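PDB 3FHK: UPF0403 protein yphP from Bacillus subtilis, which acts as a dithiol bacilliredoxin, removing bacillithiol from S-bacillithiolated proteins, and has protein disulfide isomerase activity. Local coordinates for residues A26-L31 against A66-V71; E36-M41 against T93-E98; P108-L113 against H120-H125. The protein carries 2 engineered substitutions. All blocks are in the same frame, centred on the assembly; numbering follows the deposited sequence.

From the N terminus, the chain leaves helix 2-24 and enters 26-31, which meets 66-71 of helix 57-73, so that interaction 1 closes a loop of 34 residues. Segment 36-41 lies inside that loop but pairs with 93-98 beyond it; interactions 1 and 2 therefore cross. Interaction 3 follows both in series, as the hairpin of strands 109-114 and 117-122. Leu-31 packs on Val-37, joining interactions 1 and 2. Ala-67 touches Met-110, while Leu-113 meets Met-41, so helices from the two sides of the sheet both reach interaction 3. Centres lie about 13 to 17 Å apart, and together the contacts tie the sheet to its helical layers.

Interaction 1 of 3, residues A26-L31 against A66-V71; sequences AGFEEL and AATQAV
Ala-26 meets Thr-68 methyl to methyl: its CB, directed toward helix 57-73, comes within 3.9 Å of Thr-68 CG2. This is the partly exposed end of the contact, reached just after helix 2-24 has ended. The threonine is turned for it. With chi1 at 64°, OG1 lies between the backbone N and the carbonyl carbon and hydrogen-bonds back to Arg-64 O one turn earlier, while the methyl branch is presented to the incoming loop. Gly-27 has positive phi and is the C-prime residue of a Schellman motif, in which Phe-28 N reaches Leu-23 O and Gly-27 N reaches Thr-24 O. With this backbone twist a CB would collide with the O of Ala-26, so glycine suits the position. By closing the helix in this way, the motif turns the chain into strand 29-30, an outer strand of the thioredoxin-like sheet. Phe-28, buried, takes part in three of the four residue pairs. Its CG is anti to the carbonyl carbon (chi1 -68°), and the ring reaches helix 57-73 with its far end. CE1 approaches Thr-68 CG2 at 3.9 Å, the two side chains crossing obliquely. CZ lies 3.9 Å from Ala-67 O, which sits at the ring edge near its plane and also accepts the helical bond from Val-71 N at 3.3 Å. The same CZ touches Ala-67 CB at 4.3 Å and Val-71 CG2 at 4.2 Å. Leu-49 and Val-51 of strand 47-53 pack against this ring as well, placing it between sheet and helix. From Glu-29 onward the chain runs away from the helix: Glu-29 and Leu-31 pair through their backbones with strand 80-85, and Glu-30 forms a salt bridge with Arg-20.

Interaction 2 of 3, residues E36-M41 against T93-E98; sequences EVENFM and TAKMRE. With SO4 (sulfate ion), chain F.
Lys-95 lies across Val-37 and runs out past Glu-38. Its CB, directed toward helix 34-43, is 4.1 Å from Val-37 CG1. CG stands anti to the backbone N (chi1 175°) and presses on the same methyl at 3.5 Å, tight for two carbons. Bends at chi2 and chi3 then swing the chain outward, bringing CD to 4.0 Å from Glu-38 CG, where the two side chains cross. At the tip, NZ forms a salt bridge with Glu-98 OE1 at 2.9 Å, on the syn side of the carboxylate but 34° out of its plane. Glu-38 OE2, 4.2 Å from NZ, is too far for a second salt bridge, although its charge probably still attracts the ammonium group. A serine in place of Lys-95 would probably leave Glu-98 without its charged mate and uncover the methyl of Val-37. Deeper in, Val-37 CG1 also packs on the backbone of Met-96, and the thioethers of Met-41 and Met-96 cross at about a right angle; their unusually close approach is doubtful, since Met-96 has two conformers. Arg-97, directed away from helix 34-43, grips a sulfate, probably from the crystallisation liquor, through NH1 to O4 (2.8 Å) and NH2 to O3 (2.7 Å). The two short helical segments pass 9.3 Å apart at 33°, their chains running roughly the same way. Beneath them lies the sheet: Val-37 rests on Val-84, Met-96 on Val-50, and both methionines on Leu-113 of strand 109-114.

Interaction 3 of 3, residues P108-L113 against H120-H125; sequences PSMALL and HFIPRH. With SO4 (sulfate ion), chain G.
Met-110 and Ile-122 form the tight middle of this antiparallel contact. Ile-122 N reaches Met-110 O at 2.8 Å, and Met-110 N returns a bond to Ile-122 O at 3.0 Å. Their side chains lie next to each other on one face of the sheet, CB to CB 4.2 Å. The non-hydrogen-bonded pair Ala-111 and Phe-121 puts its side chains on the other face, Phe-121 CD2 3.9 Å from Ala-111 CB. Toward the hairpin turn the contact slackens: Leu-112 N still bonds His-120 O at 2.8 Å, but His-120 N to Leu-112 O stretches to 3.3 Å. Here, where His-120 is partly exposed, its ND1 meets O1 of a second such sulfate at the ring edge (2.9 Å, N-H...O 164°), NE2 bonds Asn-138, and His-146 also binds the anion. At the other end Arg-124, extended from CG to NE, brings NH1 to 3.7 Å from Pro-108 CD; NH1 bonds Ser-107 O and NE pairs with Glu-128. Arg-124 packs on nucleophile Cys-56, and Pro-108, preceded by a cis peptide bond, on Cys-58. A cis-proline entering this hairpin beside the redox cysteines is a hallmark of the thioredoxin fold, here facing a CXC motif.

Interaction 1 of 3, residues A26-L31 against A66-V71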
loop_
_atom_site.group_PDB
_atom_site.type_symbol
_atom_site.label_atom_id
_atom_site.label_comp_id
_atom_site.label_asym_id
_atom_site.label_seq_id
_atom_site.Cartn_x
_atom_site.Cartn_y
_atom_site.Cartn_z
ATOM N N ALA A 26 -4.125 -30.182 -10.835
ATOM C CA ALA A 26 -5.130 -31.217 -11.031
ATOM C C ALA A 26 -5.264 -31.585 -12.516
ATOM O O ALA A 26 -6.251 -32.189 -12.931
ATOM C CB ALA A 26 -6.462 -30.771 -10.467
ATOM N N GLY A 27 -4.267 -31.227 -13.313
ATOM C CA GLY A 27 -4.274 -31.595 -14.714
ATOM C C GLY A 27 -4.983 -30.611 -15.642
ATOM O O GLY A 27 -5.019 -30.843 -16.838
ATOM N N PHE A 28 -5.549 -29.523 -15.110
ATOM C CA PHE A 28 -6.092 -28.463 -15.979
ATOM C C PHE A 28 -4.959 -27.637 -16.568
ATOM O O PHE A 28 -4.152 -27.050 -15.838
ATOM C CB PHE A 28 -7.088 -27.539 -15.256
ATOM C CG PHE A 28 -8.368 -28.214 -14.877
ATOM C CD1 PHE A 28 -8.372 -29.254 -13.949
ATOM C CD2 PHE A 28 -9.569 -27.822 -15.446
ATOM C CE1 PHE A 28 -9.552 -29.896 -13.594
ATOM C CE2 PHE A 28 -10.761 -28.450 -15.095
ATOM C CZ PHE A 28 -10.752 -29.492 -14.169
ATOM N N GLU A 29 -4.898 -27.616 -17.894
ATOM C CA GLU A 29 -3.902 -26.829 -18.601
ATOM C C GLU A 29 -4.258 -25.350 -18.626
ATOM O O GLU A 29 -5.368 -24.960 -19.007
ATOM C CB GLU A 29 -3.723 -27.332 -20.030
ATOM C CG GLU A 29 -2.782 -26.469 -20.844
ATOM C CD GLU A 29 -2.382 -27.124 -22.145
ATOM O OE1 GLU A 29 -2.310 -28.370 -22.175
ATOM O OE2 GLU A 29 -2.139 -26.396 -23.131
ATOM N N GLU A 30 -3.296 -24.534 -18.219
ATOM C CA GLU A 30 -3.429 -23.087 -18.262
ATOM C C GLU A 30 -3.298 -22.565 -19.686
ATOM O O GLU A 30 -2.357 -22.908 -20.390
ATOM C CB GLU A 30 -2.347 -22.428 -17.407
ATOM C CG GLU A 30 -2.776 -22.119 -16.014
ATOM C CD GLU A 30 -1.853 -21.133 -15.336
ATOM O OE1 GLU A 30 -0.637 -21.408 -15.239
ATOM O OE2 GLU A 30 -2.353 -20.079 -14.894
ATOM N N LEU A 31 -4.250 -21.742 -20.109
ATOM C CA LEU A 31 -4.062 -20.963 -21.327
ATOM C C LEU A 31 -3.996 -19.511 -20.905
ATOM O O LEU A 31 -4.994 -18.926 -20.516
ATOM C CB LEU A 31 -5.185 -21.218 -22.323
ATOM C CG LEU A 31 -5.392 -22.716 -22.586
ATOM C CD1 LEU A 31 -6.788 -22.981 -23.117
ATOM C CD2 LEU A 31 -4.333 -23.274 -23.533
ATOM N N ALA A 66 -15.369 -27.981 -7.199
ATOM C CA ALA A 66 -16.379 -28.771 -7.912
ATOM C C ALA A 66 -15.831 -29.320 -9.217
ATOM O O ALA A 66 -16.062 -30.474 -9.557
ATOM C CB ALA A 66 -17.624 -27.949 -8.171
ATOM N N ALA A 67 -15.096 -28.481 -9.936
ATOM C CA ALA A 67 -14.549 -28.847 -11.232
ATOM C C ALA A 67 -13.540 -29.982 -11.105
ATOM O O ALA A 67 -13.570 -30.938 -11.879
ATOM C CB ALA A 67 -13.894 -27.641 -11.881
ATOM N N THR A 68 -12.630 -29.865 -10.146
ATOM C CA THR A 68 -11.561 -30.850 -10.012
ATOM C C THR A 68 -12.076 -32.179 -9.455
ATOM O O THR A 68 -11.588 -33.244 -9.827
ATOM C CB THR A 68 -10.373 -30.313 -9.164
ATOM O OG1 THR A 68 -10.799 -30.065 -7.819
ATOM C CG2 THR A 68 -9.836 -29.020 -9.776
ATOM N N GLN A 69 -13.074 -32.105 -8.578
ATOM C CA GLN A 69 -13.658 -33.300 -7.987
ATOM C C GLN A 69 -14.571 -34.034 -8.964
ATOM O O GLN A 69 -14.549 -35.266 -9.031
ATOM C CB GLN A 69 -14.391 -32.963 -6.681
ATOM C CG GLN A 69 -13.440 -32.631 -5.524
ATOM C CD GLN A 69 -14.119 -31.924 -4.357
ATOM O OE1 GLN A 69 -13.539 -31.029 -3.741
ATOM N NE2 GLN A 69 -15.347 -32.325 -4.049
ATOM N N ALA A 70 -15.368 -33.288 -9.725
ATOM C CA ALA A 70 -16.255 -33.912 -10.700
ATOM C C ALA A 70 -15.429 -34.709 -11.700
ATOM O O ALA A 70 -15.776 -35.834 -12.072
ATOM C CB ALA A 70 -17.109 -32.849 -11.423
ATOM N N VAL A 71 -14.308 -34.123 -12.102
ATOM C CA VAL A 71 -13.432 -34.724 -13.098
ATOM C C VAL A 71 -12.697 -35.970 -12.605
ATOM O O VAL A 71 -12.391 -36.881 -13.388
ATOM C CB VAL A 71 -12.432 -33.680 -13.621
ATOM C CG1 VAL A 71 -11.119 -34.312 -13.980
ATOM C CG2 VAL A 71 -13.037 -32.942 -14.830
#

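Interaction 2 of 3, residues E36-M41 against T93-E98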
loop_
_atom_site.group_PDB
_atom_site.type_symbol
_atom_site.label_atom_id
_atom_site.label_comp_id
_atom_site.label_asym_id
_atom_site.label_seq_id
_atom_site.Cartn_x
_atom_site.Cartn_y
_atom_site.Cartn_z
ATOM N N GLU A 36 -2.331 -18.955 -27.133
ATOM C CA GLU A 36 -2.490 -20.274 -26.531
ATOM C C GLU A 36 -3.939 -20.755 -26.575
ATOM O O GLU A 36 -4.205 -21.942 -26.771
ATOM C CB GLU A 36 -2.011 -20.251 -25.085
ATOM C CG GLU A 36 -0.581 -19.816 -24.928
ATOM C CD GLU A 36 -0.091 -19.960 -23.511
ATOM O OE1 GLU A 36 -0.931 -20.099 -22.598
ATOM O OE2 GLU A 36 1.138 -19.933 -23.308
ATOM N N VAL A 37 -4.876 -19.834 -26.378
ATOM C CA VAL A 37 -6.288 -20.179 -26.445
ATOM C C VAL A 37 -6.671 -20.596 -27.863
ATOM O O VAL A 37 -7.327 -21.614 -28.064
ATOM C CB VAL A 37 -7.183 -19.022 -25.959
ATOM C CG1 VAL A 37 -8.657 -19.352 -26.182
ATOM C CG2 VAL A 37 -6.918 -18.727 -24.492
ATOM N N GLU A 38 -6.250 -19.810 -28.847
ATOM C CA GLU A 38 -6.498 -20.148 -30.247
ATOM C C GLU A 38 -5.899 -21.500 -30.582
ATOM O O GLU A 38 -6.567 -22.364 -31.151
ATOM C CB GLU A 38 -5.913 -19.088 -31.176
ATOM C CG GLU A 38 -6.879 -17.991 -31.560
ATOM C CD GLU A 38 -6.197 -16.860 -32.301
ATOM O OE1 GLU A 38 -5.195 -16.324 -31.773
ATOM O OE2 GLU A 38 -6.662 -16.505 -33.407
ATOM N N ASN A 39 -4.632 -21.672 -30.220
ATOM C CA ASN A 39 -3.930 -22.928 -30.450
ATOM C C ASN A 39 -4.711 -24.126 -29.955
ATOM O O ASN A 39 -4.973 -25.058 -30.706
ATOM C CB ASN A 39 -2.554 -22.905 -29.792
ATOM C CG ASN A 39 -1.444 -22.678 -30.787
ATOM O OD1 ASN A 39 -1.206 -23.510 -31.666
ATOM N ND2 ASN A 39 -0.745 -21.554 -30.654
ATOM N N PHE A 40 -5.081 -24.103 -28.680
ATOM C CA PHE A 40 -5.827 -25.215 -28.131
ATOM C C PHE A 40 -7.169 -25.386 -28.840
ATOM O O PHE A 40 -7.464 -26.454 -29.357
ATOM C CB PHE A 40 -6.057 -25.069 -26.626
ATOM C CG PHE A 40 -6.985 -26.109 -26.084
ATOM C CD1 PHE A 40 -6.525 -27.403 -25.839
ATOM C CD2 PHE A 40 -8.332 -25.823 -25.881
ATOM C CE1 PHE A 40 -7.384 -28.383 -25.377
ATOM C CE2 PHE A 40 -9.196 -26.793 -25.412
ATOM C CZ PHE A 40 -8.727 -28.078 -25.163
ATOM N N MET A 41 -7.979 -24.332 -28.853
ATOM C CA MET A 41 -9.337 -24.419 -29.382
ATOM C C MET A 41 -9.395 -24.835 -30.856
ATOM O O MET A 41 -10.282 -25.584 -31.244
ATOM C CB MET A 41 -10.120 -23.119 -29.132
ATOM C CG MET A 41 -10.375 -22.830 -27.648
ATOM S SD MET A 41 -11.544 -23.965 -26.861
ATOM C CE MET A 41 -13.103 -23.236 -27.346
ATOM N N THR A 93 -8.738 -14.911 -21.468
ATOM C CA THR A 93 -10.162 -15.172 -21.226
ATOM C C THR A 93 -11.098 -14.491 -22.239
ATOM O O THR A 93 -12.118 -15.076 -22.612
ATOM C CB THR A 93 -10.621 -14.963 -19.734
ATOM O OG1 THR A 93 -11.561 -13.887 -19.622
ATOM C CG2 THR A 93 -9.441 -14.742 -18.823
ATOM N N ALA A 94 -10.746 -13.284 -22.691
ATOM C CA ALA A 94 -11.512 -12.599 -23.744
ATOM C C ALA A 94 -11.556 -13.424 -25.032
ATOM O O ALA A 94 -12.583 -13.503 -25.698
ATOM C CB ALA A 94 -10.939 -11.197 -24.027
ATOM N N LYS A 95 -10.427 -14.038 -25.362
ATOM C CA LYS A 95 -10.322 -14.950 -26.496
ATOM C C LYS A 95 -11.129 -16.251 -26.305
ATOM O O LYS A 95 -11.815 -16.696 -27.216
ATOM C CB LYS A 95 -8.844 -15.257 -26.773
ATOM C CG LYS A 95 -8.593 -16.284 -27.862
ATOM C CD LYS A 95 -9.297 -15.901 -29.145
ATOM C CE LYS A 95 -8.910 -14.503 -29.579
ATOM N NZ LYS A 95 -9.317 -14.246 -30.988
ATOM N N MET A 96 -11.041 -16.857 -25.128
ATOM C CA MET A 96 -11.837 -18.050 -24.866
ATOM C C MET A 96 -13.326 -17.731 -24.987
ATOM O O MET A 96 -14.089 -18.484 -25.597
ATOM C CB MET A 96 -11.522 -18.635 -23.489
ATOM C CG MET A 96 -12.138 -20.004 -23.237
ATOM S SD MET A 96 -11.779 -21.200 -24.544
ATOM C CE MET A 96 -12.931 -22.479 -24.119
ATOM N N ARG A 97 -13.732 -16.600 -24.421
ATOM C CA ARG A 97 -15.142 -16.227 -24.411
ATOM C C ARG A 97 -15.709 -16.025 -25.818
ATOM O O ARG A 97 -16.897 -16.243 -26.044
ATOM C CB ARG A 97 -15.392 -15.015 -23.496
ATOM C CG ARG A 97 -15.272 -15.342 -21.976
ATOM C CD ARG A 97 -15.275 -14.064 -21.122
ATOM N NE ARG A 97 -15.494 -14.348 -19.709
ATOM C CZ ARG A 97 -15.271 -13.484 -18.717
ATOM N NH1 ARG A 97 -14.804 -12.263 -18.963
ATOM N NH2 ARG A 97 -15.498 -13.848 -17.460
ATOM N N GLU A 98 -14.858 -15.645 -26.767
ATOM C CA GLU A 98 -15.285 -15.498 -28.154
ATOM C C GLU A 98 -15.886 -16.788 -28.711
ATOM O O GLU A 98 -16.699 -16.749 -29.636
ATOM C CB GLU A 98 -14.118 -15.062 -29.033
ATOM C CG GLU A 98 -13.736 -13.599 -28.908
ATOM C CD GLU A 98 -12.566 -13.245 -29.804
ATOM O OE1 GLU A 98 -12.175 -14.098 -30.626
ATOM O OE2 GLU A 98 -12.035 -12.123 -29.686
HETATM S S SO4 F . -14.403 -10.769 -15.622
HETATM O O1 SO4 F . -15.168 -9.548 -15.405
HETATM O O2 SO4 F . -13.388 -10.862 -14.579
HETATM O O3 SO4 F . -15.343 -11.888 -15.545
HETATM O O4 SO4 F . -13.710 -10.777 -16.918
#

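Interaction 3 of 3, residues P108-L113 against H120-H125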
loop_
_atom_site.group_PDB
_atom_site.type_symbol
_atom_site.label_atom_id
_atom_site.label_comp_id
_atom_site.label_asym_id
_atom_site.label_seq_id
_atom_site.Cartn_x
_atom_site.Cartn_y
_atom_site.Cartn_z
ATOM N N PRO A 108 -16.599 -16.875 -11.644
ATOM C CA PRO A 108 -16.109 -18.027 -12.399
ATOM C C PRO A 108 -17.228 -18.568 -13.262
ATOM O O PRO A 108 -18.388 -18.273 -13.014
ATOM C CB PRO A 108 -15.801 -19.044 -11.293
ATOM C CG PRO A 108 -16.798 -18.689 -10.216
ATOM C CD PRO A 108 -16.733 -17.200 -10.208
ATOM N N SER A 109 -16.884 -19.348 -14.273
ATOM C CA SER A 109 -17.902 -20.037 -15.048
ATOM C C SER A 109 -17.249 -21.255 -15.684
ATOM O O SER A 109 -16.030 -21.404 -15.629
ATOM C CB SER A 109 -18.547 -19.091 -16.079
ATOM O OG SER A 109 -17.584 -18.557 -16.979
ATOM N N MET A 110 -18.048 -22.135 -16.268
ATOM C CA MET A 110 -17.501 -23.357 -16.849
ATOM C C MET A 110 -18.202 -23.702 -18.165
ATOM O O MET A 110 -19.404 -23.503 -18.308
ATOM C CB MET A 110 -17.624 -24.509 -15.855
ATOM C CG MET A 110 -16.827 -24.317 -14.558
ATOM S SD MET A 110 -17.001 -25.692 -13.389
ATOM C CE MET A 110 -18.294 -25.049 -12.341
ATOM N N ALA A 111 -17.442 -24.199 -19.135
ATOM C CA ALA A 111 -18.038 -24.735 -20.342
ATOM C C ALA A 111 -17.545 -26.140 -20.646
ATOM O O ALA A 111 -16.348 -26.429 -20.546
ATOM C CB ALA A 111 -17.792 -23.808 -21.545
ATOM N N LEU A 112 -18.496 -27.004 -20.996
ATOM C CA LEU A 112 -18.223 -28.305 -21.583
ATOM C C LEU A 112 -18.279 -28.140 -23.104
ATOM O O LEU A 112 -19.306 -27.715 -23.656
ATOM C CB LEU A 112 -19.281 -29.317 -21.138
ATOM C CG LEU A 112 -18.851 -30.753 -20.799
ATOM C CD1 LEU A 112 -19.958 -31.748 -21.126
ATOM C CD2 LEU A 112 -17.562 -31.155 -21.495
ATOM N N LEU A 113 -17.175 -28.461 -23.773
ATOM C CA LEU A 113 -17.088 -28.382 -25.233
ATOM C C LEU A 113 -17.134 -29.752 -25.884
ATOM O O LEU A 113 -16.700 -30.742 -25.303
ATOM C CB LEU A 113 -15.757 -27.759 -25.647
ATOM C CG LEU A 113 -15.544 -26.250 -25.610
ATOM C CD1 LEU A 113 -16.453 -25.570 -24.607
ATOM C CD2 LEU A 113 -14.081 -25.979 -25.309
ATOM N N HIS A 120 -22.502 -27.579 -23.000
ATOM C CA HIS A 120 -23.087 -27.298 -21.696
ATOM C C HIS A 120 -22.360 -26.145 -21.027
ATOM O O HIS A 120 -21.141 -26.093 -21.027
ATOM C CB HIS A 120 -23.077 -28.529 -20.792
ATOM C CG HIS A 120 -23.838 -28.333 -19.519
ATOM N ND1 HIS A 120 -25.215 -28.411 -19.457
ATOM C CD2 HIS A 120 -23.421 -28.030 -18.267
ATOM C CE1 HIS A 120 -25.609 -28.179 -18.218
ATOM N NE2 HIS A 120 -24.546 -27.948 -17.476
ATOM N N PHE A 121 -23.116 -25.218 -20.462
ATOM C CA PHE A 121 -22.536 -24.003 -19.927
ATOM C C PHE A 121 -22.992 -23.835 -18.482
ATOM O O PHE A 121 -24.134 -24.128 -18.151
ATOM C CB PHE A 121 -22.934 -22.795 -20.791
ATOM C CG PHE A 121 -22.113 -21.559 -20.515
ATOM C CD1 PHE A 121 -22.645 -20.497 -19.804
ATOM C CD2 PHE A 121 -20.803 -21.469 -20.952
ATOM C CE1 PHE A 121 -21.880 -19.373 -19.530
ATOM C CE2 PHE A 121 -20.035 -20.346 -20.682
ATOM C CZ PHE A 121 -20.571 -19.302 -19.969
ATOM N N ILE A 122 -22.084 -23.403 -17.616
ATOM C CA ILE A 122 -22.427 -23.118 -16.234
ATOM C C ILE A 122 -21.991 -21.703 -15.896
ATOM O O ILE A 122 -20.837 -21.473 -15.561
ATOM C CB ILE A 122 -21.742 -24.092 -15.269
ATOM C CG1 ILE A 122 -22.053 -25.537 -15.665
ATOM C CG2 ILE A 122 -22.191 -23.818 -13.832
ATOM C CD1 ILE A 122 -21.260 -26.561 -14.877
ATOM N N PRO A 123 -22.914 -20.742 -16.008
ATOM C CA PRO A 123 -22.543 -19.355 -15.734
ATOM C C PRO A 123 -22.376 -19.140 -14.234
ATOM O O PRO A 123 -22.753 -20.002 -13.439
ATOM C CB PRO A 123 -23.745 -18.567 -16.248
ATOM C CG PRO A 123 -24.891 -19.507 -16.111
ATOM C CD PRO A 123 -24.348 -20.896 -16.306
ATOM N N ARG A 124 -21.823 -17.997 -13.857
ATOM C CA ARG A 124 -21.638 -17.668 -12.451
ATOM C C ARG A 124 -22.892 -17.866 -11.585
ATOM O O ARG A 124 -22.794 -18.346 -10.461
ATOM C CB ARG A 124 -21.110 -16.243 -12.292
ATOM C CG ARG A 124 -20.909 -15.883 -10.834
ATOM C CD ARG A 124 -20.597 -14.402 -10.633
ATOM N NE ARG A 124 -20.647 -14.047 -9.216
ATOM C CZ ARG A 124 -19.578 -13.914 -8.437
ATOM N NH1 ARG A 124 -18.363 -14.090 -8.935
ATOM N NH2 ARG A 124 -19.724 -13.594 -7.158
ATOM N N HIS A 125 -24.066 -17.513 -12.104
ATOM C CA HIS A 125 -25.288 -17.582 -11.296
ATOM C C HIS A 125 -25.738 -19.014 -11.039
ATOM O O HIS A 125 -26.605 -19.259 -10.205
ATOM C CB HIS A 125 -26.420 -16.736 -11.896
ATOM C CG HIS A 125 -27.038 -17.320 -13.131
ATOM N ND1 HIS A 125 -26.778 -16.835 -14.395
ATOM C CD2 HIS A 125 -27.922 -18.335 -13.290
ATOM C CE1 HIS A 125 -27.466 -17.534 -15.283
ATOM N NE2 HIS A 125 -28.166 -18.449 -14.638
HETATM S S SO4 G . -27.457 -30.057 -21.410
HETATM O O1 SO4 G . -27.285 -28.609 -21.531
HETATM O O2 SO4 G . -28.227 -30.321 -20.197
HETATM O O3 SO4 G . -28.188 -30.588 -22.559
HETATM O O4 SO4 G . -26.147 -30.698 -21.341
#